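Local coordinates for lipolytic enzyme, G-D-S-L family (Bacteroides thetaiotaomicron, PDB 7BR2), which metabolises the drug diltiazem as a gut-microbial serine esterase of the SGNH (GDSL) hydrolase family, at residues Thr63-Asn68 with Ile114-Gln119; Asp209-Met214 with Gln287-Lys292; Glu268-Pro273 with Tyr346-Thr351. All coordinates share one frame; numbering follows the deposited sequence.

Contact 1. Residues Thr63-Asn68 with Ile114-Gln119; sequences TAYDMN and IKNFQQ
Two helices of the SGNH hydrolase domain, 64-75 and 102-125, pack side by side here, and the first turn of the former meets the middle of the latter where Ala64 and Tyr65 lie against Asn116. Their short axes run nearly parallel, 18° apart, and approach to 8.4 Å, a spacing that Ala64, with only a methyl at the interface, permits. The buried methyl of Ala64 packs with its CB 3.6 Å from Asn116 CB and also touches the backbone N of Phe117. The Asn116 side chain, with CG beside its own backbone N (chi1 -67°), reaches across to the first turn of helix 64-75, its amide lying against Tyr65 CB. Asn116 ND2 comes to 3.6 Å from Tyr65 CB, a packing contact without a hydrogen bond, while OD1 lies at the edge of the phenol ring, whose plane is turned 63° from the amide; the hydroxyl end of Tyr65 leads away. One turn on, the Asn68 amide rests on Gln119, OD1 being 3.6 Å from Gln119 CB. A water bridges their ends, accepting from Asn68 ND2 and Gln119 NE2 at 3.2 Å each. Thr63 and Asp66 form a capping box at the start of helix 64-75: Thr63 N donates to Asp66 OD2 at 2.9 Å, nearly straight, and Thr63 OG1 adds a longer bond from above the carboxylate plane. Beyond the pair, Asp91 accepts from Ala64 N, the Phe117 ring meets that of Phe87 with nearly parallel planes, and helix 155-173 touches Phe117 through Ser169.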
# COMPACT_ATOMS: atom_id res chain seq x y z
N THR A 63 -16.52 -11.86 -4.07
CA THR A 63 -17.24 -10.95 -4.94
C THR A 63 -17.96 -9.95 -4.05
O THR A 63 -17.84 -10.00 -2.83
CB THR A 63 -18.25 -11.67 -5.84
OG1 THR A 63 -19.20 -12.35 -5.02
CG2 THR A 63 -17.54 -12.71 -6.69
N ALA A 64 -18.76 -9.08 -4.67
CA ALA A 64 -19.54 -8.15 -3.87
C ALA A 64 -20.52 -8.90 -2.98
O ALA A 64 -20.87 -8.42 -1.88
CB ALA A 64 -20.28 -7.17 -4.77
N TYR A 65 -20.94 -10.10 -3.40
CA TYR A 65 -21.83 -10.93 -2.59
C TYR A 65 -21.17 -11.35 -1.28
O TYR A 65 -21.78 -11.23 -0.20
CB TYR A 65 -22.28 -12.16 -3.41
CG TYR A 65 -22.93 -13.24 -2.58
CD1 TYR A 65 -24.29 -13.19 -2.28
CD2 TYR A 65 -22.19 -14.31 -2.07
CE1 TYR A 65 -24.89 -14.19 -1.51
CE2 TYR A 65 -22.77 -15.30 -1.29
CZ TYR A 65 -24.12 -15.24 -1.01
OH TYR A 65 -24.69 -16.23 -0.24
N ASP A 66 -19.91 -11.80 -1.33
CA ASP A 66 -19.21 -12.25 -0.13
C ASP A 66 -18.85 -11.09 0.80
O ASP A 66 -18.99 -11.19 2.03
CB ASP A 66 -17.95 -13.02 -0.52
CG ASP A 66 -18.23 -14.12 -1.52
OD1 ASP A 66 -18.92 -15.09 -1.14
OD2 ASP A 66 -17.76 -14.02 -2.68
N MET A 67 -18.34 -10.01 0.22
CA MET A 67 -18.06 -8.80 0.97
C MET A 67 -19.30 -8.32 1.73
O MET A 67 -19.22 -7.96 2.92
CB MET A 67 -17.53 -7.75 0.01
CG MET A 67 -16.19 -8.14 -0.60
SD MET A 67 -15.59 -6.89 -1.77
CE MET A 67 -14.37 -7.78 -2.72
N ASN A 68 -20.46 -8.35 1.06
CA ASN A 68 -21.70 -7.96 1.71
C ASN A 68 -22.06 -8.90 2.85
O ASN A 68 -22.53 -8.45 3.90
CB ASN A 68 -22.85 -7.91 0.70
CG ASN A 68 -24.17 -7.51 1.33
OD1 ASN A 68 -24.34 -6.37 1.75
ND2 ASN A 68 -25.09 -8.47 1.46
N ILE A 114 -23.40 -5.57 -9.75
CA ILE A 114 -23.99 -4.34 -9.20
C ILE A 114 -25.21 -4.65 -8.34
O ILE A 114 -25.52 -3.91 -7.40
CB ILE A 114 -24.30 -3.32 -10.31
CG1 ILE A 114 -25.37 -3.86 -11.26
CG2 ILE A 114 -23.02 -2.85 -11.04
CD1 ILE A 114 -25.77 -2.87 -12.35
N LYS A 115 -25.89 -5.76 -8.60
CA LYS A 115 -26.98 -6.16 -7.70
C LYS A 115 -26.44 -6.37 -6.29
O LYS A 115 -27.02 -5.88 -5.31
CB LYS A 115 -27.67 -7.41 -8.25
CG LYS A 115 -28.90 -7.87 -7.45
CD LYS A 115 -29.30 -9.31 -7.78
CE LYS A 115 -30.27 -9.87 -6.75
NZ LYS A 115 -31.67 -9.82 -7.23
N ASN A 116 -25.31 -7.07 -6.17
CA ASN A 116 -24.73 -7.26 -4.83
C ASN A 116 -24.19 -5.95 -4.25
O ASN A 116 -24.39 -5.64 -3.05
CB ASN A 116 -23.65 -8.33 -4.88
CG ASN A 116 -24.22 -9.68 -5.18
OD1 ASN A 116 -25.21 -10.09 -4.56
ND2 ASN A 116 -23.65 -10.37 -6.16
N PHE A 117 -23.52 -5.16 -5.10
CA PHE A 117 -22.99 -3.88 -4.64
C PHE A 117 -24.09 -3.01 -4.05
O PHE A 117 -23.82 -2.25 -3.13
CB PHE A 117 -22.29 -3.13 -5.76
CG PHE A 117 -21.87 -1.73 -5.38
CD1 PHE A 117 -20.71 -1.51 -4.67
CD2 PHE A 117 -22.65 -0.64 -5.73
CE1 PHE A 117 -20.31 -0.24 -4.31
CE2 PHE A 117 -22.26 0.65 -5.37
CZ PHE A 117 -21.09 0.85 -4.66
N GLN A 118 -25.31 -3.10 -4.59
CA GLN A 118 -26.40 -2.25 -4.10
C GLN A 118 -26.78 -2.61 -2.67
O GLN A 118 -27.14 -1.74 -1.87
CB GLN A 118 -27.62 -2.38 -5.03
CG GLN A 118 -27.50 -1.57 -6.35
CD GLN A 118 -28.66 -1.82 -7.32
OE1 GLN A 118 -28.63 -2.77 -8.11
NE2 GLN A 118 -29.66 -0.96 -7.27
N GLN A 119 -26.72 -3.90 -2.33
CA GLN A 119 -26.88 -4.31 -0.94
C GLN A 119 -25.84 -3.62 -0.07
O GLN A 119 -26.15 -2.99 0.96
CB GLN A 119 -26.75 -5.83 -0.85
CG GLN A 119 -27.86 -6.63 -1.55
CD GLN A 119 -29.24 -6.31 -1.02
OE1 GLN A 119 -29.95 -5.45 -1.56
NE2 GLN A 119 -29.62 -6.96 0.06
O HOH W 1 -28.16 -8.63 2.33

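Contact 2. Residues Asp209-Met214 with Gln287-Lys292; sequences DNDGHM and QAEVIK
Met214, on the first turns of helix 210-223, is wedged between Gln287 and Val290 of the facing loop. Its CG touches both, 3.5 Å from Val290 CB and 3.6 Å from Gln287 CG, and the bend at chi2 (49°) brings SD beside Gln287, whose chain it crosses at a slant. There Gln287 NE2 makes a weak hydrogen bond to Met214 SD, 3.5 Å long but fairly straight at 164°. Gln287 points its CB away from the helix, yet CG anti to the backbone N (chi1 -176°) and the extended chain beyond carry its amide past the sulfur. Nearer the helix start the packing runs through aliphatic roots: Asn210 CB lies 3.5 Å from Gln287 N, and Asp211 CB is 3.6 Å from Glu289 CB.

The polar ends of these residues are held from the second shell. Gln287 OE1 accepts from Asp275 N, Asn210 ND2 donates to the carbonyls of Arg279 and Lys285, and Asp211 OD2 forms a salt bridge with Lys285. Just before the helix, Asp209 OD1 accepts from Asn210 N at 2.7 Å and from Ser283, while OD2 takes the amides of Lys284 and Lys285. Phe38 of helix 35-46, Phe296 and Tyr272 also pack on Met214.

Asp211 OD2 stays 5.8 Å from Glu289 OE2 and also has Glu293 OE2 close by; the Lys285 salt bridge probably offsets some of this negative charge. Across the interface itself, cohesion comes mainly from apolar contact and one soft N-H to sulfur bond, while stronger polar bonds tie the helix start to the chain leading into Gln287.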
# COMPACT_ATOMS: atom_id res chain seq x y z
N ASP A 209 2.33 -8.10 -8.10
CA ASP A 209 3.50 -8.37 -7.27
C ASP A 209 3.77 -7.14 -6.39
O ASP A 209 3.02 -6.16 -6.40
CB ASP A 209 4.68 -8.73 -8.18
CG ASP A 209 5.76 -9.54 -7.50
OD1 ASP A 209 5.77 -9.64 -6.26
OD2 ASP A 209 6.63 -10.08 -8.22
N ASN A 210 4.86 -7.17 -5.63
CA ASN A 210 5.15 -6.08 -4.69
C ASN A 210 5.27 -4.74 -5.40
O ASN A 210 4.87 -3.70 -4.86
CB ASN A 210 6.45 -6.38 -3.94
CG ASN A 210 6.36 -7.63 -3.12
OD1 ASN A 210 5.55 -7.72 -2.19
ND2 ASN A 210 7.17 -8.63 -3.46
N ASP A 211 5.84 -4.74 -6.61
CA ASP A 211 5.93 -3.50 -7.37
C ASP A 211 4.55 -2.96 -7.71
O ASP A 211 4.29 -1.75 -7.59
CB ASP A 211 6.75 -3.71 -8.65
CG ASP A 211 6.19 -4.82 -9.54
OD1 ASP A 211 5.80 -5.89 -9.02
OD2 ASP A 211 6.08 -4.58 -10.76
N GLY A 212 3.64 -3.84 -8.14
CA GLY A 212 2.29 -3.40 -8.43
C GLY A 212 1.60 -2.83 -7.21
O GLY A 212 0.92 -1.79 -7.30
N HIS A 213 1.77 -3.48 -6.05
CA HIS A 213 1.17 -2.97 -4.83
C HIS A 213 1.80 -1.65 -4.40
O HIS A 213 1.11 -0.78 -3.87
CB HIS A 213 1.27 -4.03 -3.73
CG HIS A 213 0.22 -5.08 -3.84
ND1 HIS A 213 -1.07 -4.90 -3.38
CD2 HIS A 213 0.24 -6.29 -4.44
CE1 HIS A 213 -1.79 -5.97 -3.67
NE2 HIS A 213 -1.02 -6.83 -4.31
N MET A 214 3.09 -1.46 -4.68
CA MET A 214 3.69 -0.18 -4.36
C MET A 214 3.19 0.91 -5.31
O MET A 214 2.98 2.05 -4.89
CB MET A 214 5.22 -0.28 -4.39
CG MET A 214 5.92 0.92 -3.78
SD MET A 214 5.29 1.41 -2.16
CE MET A 214 5.05 3.16 -2.42
N GLN A 287 9.13 -4.15 -3.84
CA GLN A 287 8.57 -2.81 -3.63
C GLN A 287 9.45 -1.75 -4.31
O GLN A 287 8.94 -0.78 -4.90
CB GLN A 287 8.42 -2.58 -2.11
CG GLN A 287 7.77 -1.27 -1.67
CD GLN A 287 7.92 -1.03 -0.16
OE1 GLN A 287 8.65 -1.74 0.52
NE2 GLN A 287 7.25 0.01 0.34
N ALA A 288 10.79 -1.92 -4.23
CA ALA A 288 11.73 -0.93 -4.75
C ALA A 288 11.59 -0.73 -6.25
O ALA A 288 11.84 0.37 -6.76
CB ALA A 288 13.16 -1.35 -4.39
N GLU A 289 11.13 -1.77 -6.95
CA GLU A 289 10.93 -1.67 -8.38
C GLU A 289 10.00 -0.53 -8.74
O GLU A 289 10.10 -0.01 -9.86
CB GLU A 289 10.32 -3.00 -8.87
CG GLU A 289 10.10 -3.13 -10.34
CD GLU A 289 11.37 -3.44 -11.06
OE1 GLU A 289 12.25 -4.09 -10.45
OE2 GLU A 289 11.47 -3.01 -12.23
N VAL A 290 9.23 -0.03 -7.77
CA VAL A 290 8.32 1.08 -8.05
C VAL A 290 9.06 2.25 -8.67
O VAL A 290 8.49 2.99 -9.49
CB VAL A 290 7.58 1.56 -6.78
CG1 VAL A 290 8.51 2.34 -5.84
CG2 VAL A 290 6.38 2.43 -7.13
N ILE A 291 10.34 2.42 -8.33
CA ILE A 291 11.04 3.61 -8.81
C ILE A 291 11.18 3.61 -10.33
O ILE A 291 11.27 4.67 -10.92
CB ILE A 291 12.40 3.80 -8.13
CG1 ILE A 291 13.42 2.75 -8.54
CG2 ILE A 291 12.23 3.83 -6.61
CD1 ILE A 291 14.74 2.91 -7.78
N LYS A 292 11.18 2.44 -10.98
CA LYS A 292 11.34 2.37 -12.43
C LYS A 292 10.02 2.38 -13.19
O LYS A 292 10.03 2.33 -14.43
CB LYS A 292 12.16 1.13 -12.82
CG LYS A 292 13.62 1.27 -12.45
CD LYS A 292 14.06 0.13 -11.57
CE LYS A 292 14.66 -0.99 -12.39
NZ LYS A 292 15.18 -2.08 -11.53

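Contact 3. Residues Glu268-Pro273 with Tyr346-Thr351; sequences EALPYP and YQQALT
Pro273 presses against the backbone of helix 344-377 in the tight part of this contact, with its CG 3.2 Å from Ala349 O and 3.7 Å from Ala349 CB. The alanine methyl in turn reaches the loop backbone, 3.3 Å from Pro271 O, and so fits between the two prolines. Tyr346 covers the same loop from the preceding turn of the helix. With its CG anti to the backbone N (chi1 -161°), the ring is carried along the loop, and Tyr346 CD1 lies 3.7 Å from Pro271 CG. Farther out, Tyr346 CE1 is 3.5 Å from Tyr272 O, and Tyr346 OH reaches Pro273 CA. That hydroxyl is also hydrogen-bonded to the amide N of Leu274, which fixes the far end of the ring to the chain just beyond the loop segment.

Leu270 belongs to the close packing too. Crossing Gln348 at about a right angle, it lays both methyls over one face of the amide, with Leu270 CD2 3.5 Å from Gln348 OE1 and CD1 over the CG-CD-NE2 side. The extended Gln348 delivers an amide with partners at both ends, OE1 accepting from Arg443 and NE2 donating to the carbonyls of Ile437 and Lys439. The looser side is the Leu350 end, where the helix turns toward exposed Gln347 and Thr351; the Leu350 side chain reaches Pro273 through CD2, 4.0 Å from Pro273 CB. No hydrogen bond joins the two segments.

The loop follows strand 260-267 and runs between two helices: Leu270 and the prolines face helix 344-377, while Tyr272 turns away and packs on helix 35-46, where its hydroxyl bonds to the Phe38 carbonyl.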
# COMPACT_ATOMS: atom_id res chain seq x y z
N GLU A 268 11.41 16.72 10.04
CA GLU A 268 10.11 16.39 10.61
C GLU A 268 9.66 15.00 10.23
O GLU A 268 8.79 14.43 10.90
CB GLU A 268 9.04 17.39 10.16
CG GLU A 268 9.30 18.82 10.59
CD GLU A 268 8.42 19.82 9.89
OE1 GLU A 268 7.60 19.42 9.03
OE2 GLU A 268 8.57 21.03 10.17
N ALA A 269 10.22 14.44 9.16
CA ALA A 269 9.79 13.15 8.66
C ALA A 269 11.02 12.37 8.25
O ALA A 269 12.09 12.93 8.02
CB ALA A 269 8.81 13.29 7.50
N LEU A 270 10.86 11.06 8.16
CA LEU A 270 11.88 10.15 7.67
C LEU A 270 11.67 9.88 6.18
O LEU A 270 10.59 10.14 5.65
CB LEU A 270 11.83 8.83 8.45
CG LEU A 270 12.13 8.87 9.96
CD1 LEU A 270 11.94 7.49 10.60
CD2 LEU A 270 13.54 9.41 10.22
N PRO A 271 12.70 9.42 5.46
CA PRO A 271 12.49 9.00 4.07
C PRO A 271 11.60 7.76 4.00
O PRO A 271 11.48 6.99 4.95
CB PRO A 271 13.90 8.70 3.56
CG PRO A 271 14.68 8.35 4.79
CD PRO A 271 14.10 9.21 5.89
N TYR A 272 10.98 7.59 2.84
CA TYR A 272 10.17 6.40 2.62
C TYR A 272 11.08 5.22 2.31
O TYR A 272 11.89 5.30 1.38
CB TYR A 272 9.19 6.59 1.48
CG TYR A 272 8.20 5.46 1.41
CD1 TYR A 272 7.05 5.47 2.20
CD2 TYR A 272 8.44 4.35 0.59
CE1 TYR A 272 6.15 4.42 2.16
CE2 TYR A 272 7.53 3.30 0.55
CZ TYR A 272 6.40 3.34 1.34
OH TYR A 272 5.49 2.30 1.28
N PRO A 273 11.03 4.15 3.09
CA PRO A 273 11.90 3.00 2.85
C PRO A 273 11.28 2.00 1.89
O PRO A 273 10.08 1.72 1.93
CB PRO A 273 12.08 2.42 4.26
CG PRO A 273 10.82 2.74 4.94
CD PRO A 273 10.29 4.03 4.36
N TYR A 346 17.67 6.75 6.81
CA TYR A 346 17.16 5.69 5.95
C TYR A 346 17.26 4.34 6.64
O TYR A 346 16.38 3.50 6.49
CB TYR A 346 17.88 5.66 4.61
CG TYR A 346 17.09 4.91 3.55
CD1 TYR A 346 16.08 5.55 2.83
CD2 TYR A 346 17.28 3.55 3.33
CE1 TYR A 346 15.34 4.88 1.89
CE2 TYR A 346 16.53 2.86 2.40
CZ TYR A 346 15.56 3.53 1.68
OH TYR A 346 14.82 2.87 0.73
N GLN A 347 18.33 4.12 7.41
CA GLN A 347 18.42 2.91 8.22
C GLN A 347 17.29 2.84 9.25
O GLN A 347 16.67 1.78 9.44
CB GLN A 347 19.79 2.86 8.89
CG GLN A 347 20.96 2.63 7.95
CD GLN A 347 20.94 1.24 7.32
OE1 GLN A 347 20.83 1.10 6.09
NE2 GLN A 347 21.03 0.22 8.15
N GLN A 348 16.98 3.97 9.89
CA GLN A 348 15.85 4.06 10.81
C GLN A 348 14.54 3.75 10.09
O GLN A 348 13.69 2.97 10.59
CB GLN A 348 15.83 5.47 11.41
CG GLN A 348 14.71 5.81 12.39
CD GLN A 348 14.82 7.23 12.89
OE1 GLN A 348 15.74 7.96 12.50
NE2 GLN A 348 13.88 7.66 13.73
N ALA A 349 14.36 4.33 8.91
CA ALA A 349 13.15 4.06 8.15
C ALA A 349 13.05 2.58 7.79
O ALA A 349 11.96 2.00 7.83
CB ALA A 349 13.11 4.95 6.90
N LEU A 350 14.18 1.95 7.46
CA LEU A 350 14.19 0.53 7.12
C LEU A 350 13.80 -0.32 8.33
O LEU A 350 13.09 -1.33 8.19
CB LEU A 350 15.57 0.12 6.61
CG LEU A 350 16.01 0.48 5.18
CD1 LEU A 350 17.46 0.05 5.00
CD2 LEU A 350 15.14 -0.15 4.09
N THR A 351 14.29 0.05 9.52
CA THR A 351 13.85 -0.61 10.75
C THR A 351 12.33 -0.62 10.85
O THR A 351 11.71 -1.66 11.11
CB THR A 351 14.45 0.11 11.96
OG1 THR A 351 15.87 0.25 11.79
CG2 THR A 351 14.14 -0.68 13.22

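Contacts 2 and 3 are largely buried and share the long connection between strand 260-267 and helix 296-300, whose start meets helix 344-377 and whose later part meets helix 210-223. They touch directly, Gln287 NE2 lying 3.0 Å from Tyr272 OH. Contact 1 stands apart, with its centre about 30 Å from that of contact 2 and about 40 Å from that of contact 3, on the opposite side of the chain's centre from the latter. Only partly buried, it is polar-edged and partly solvated. Contact 2 mixes apolar packing with polar ties to its own loop, whereas contact 3 is largely apolar between its segments.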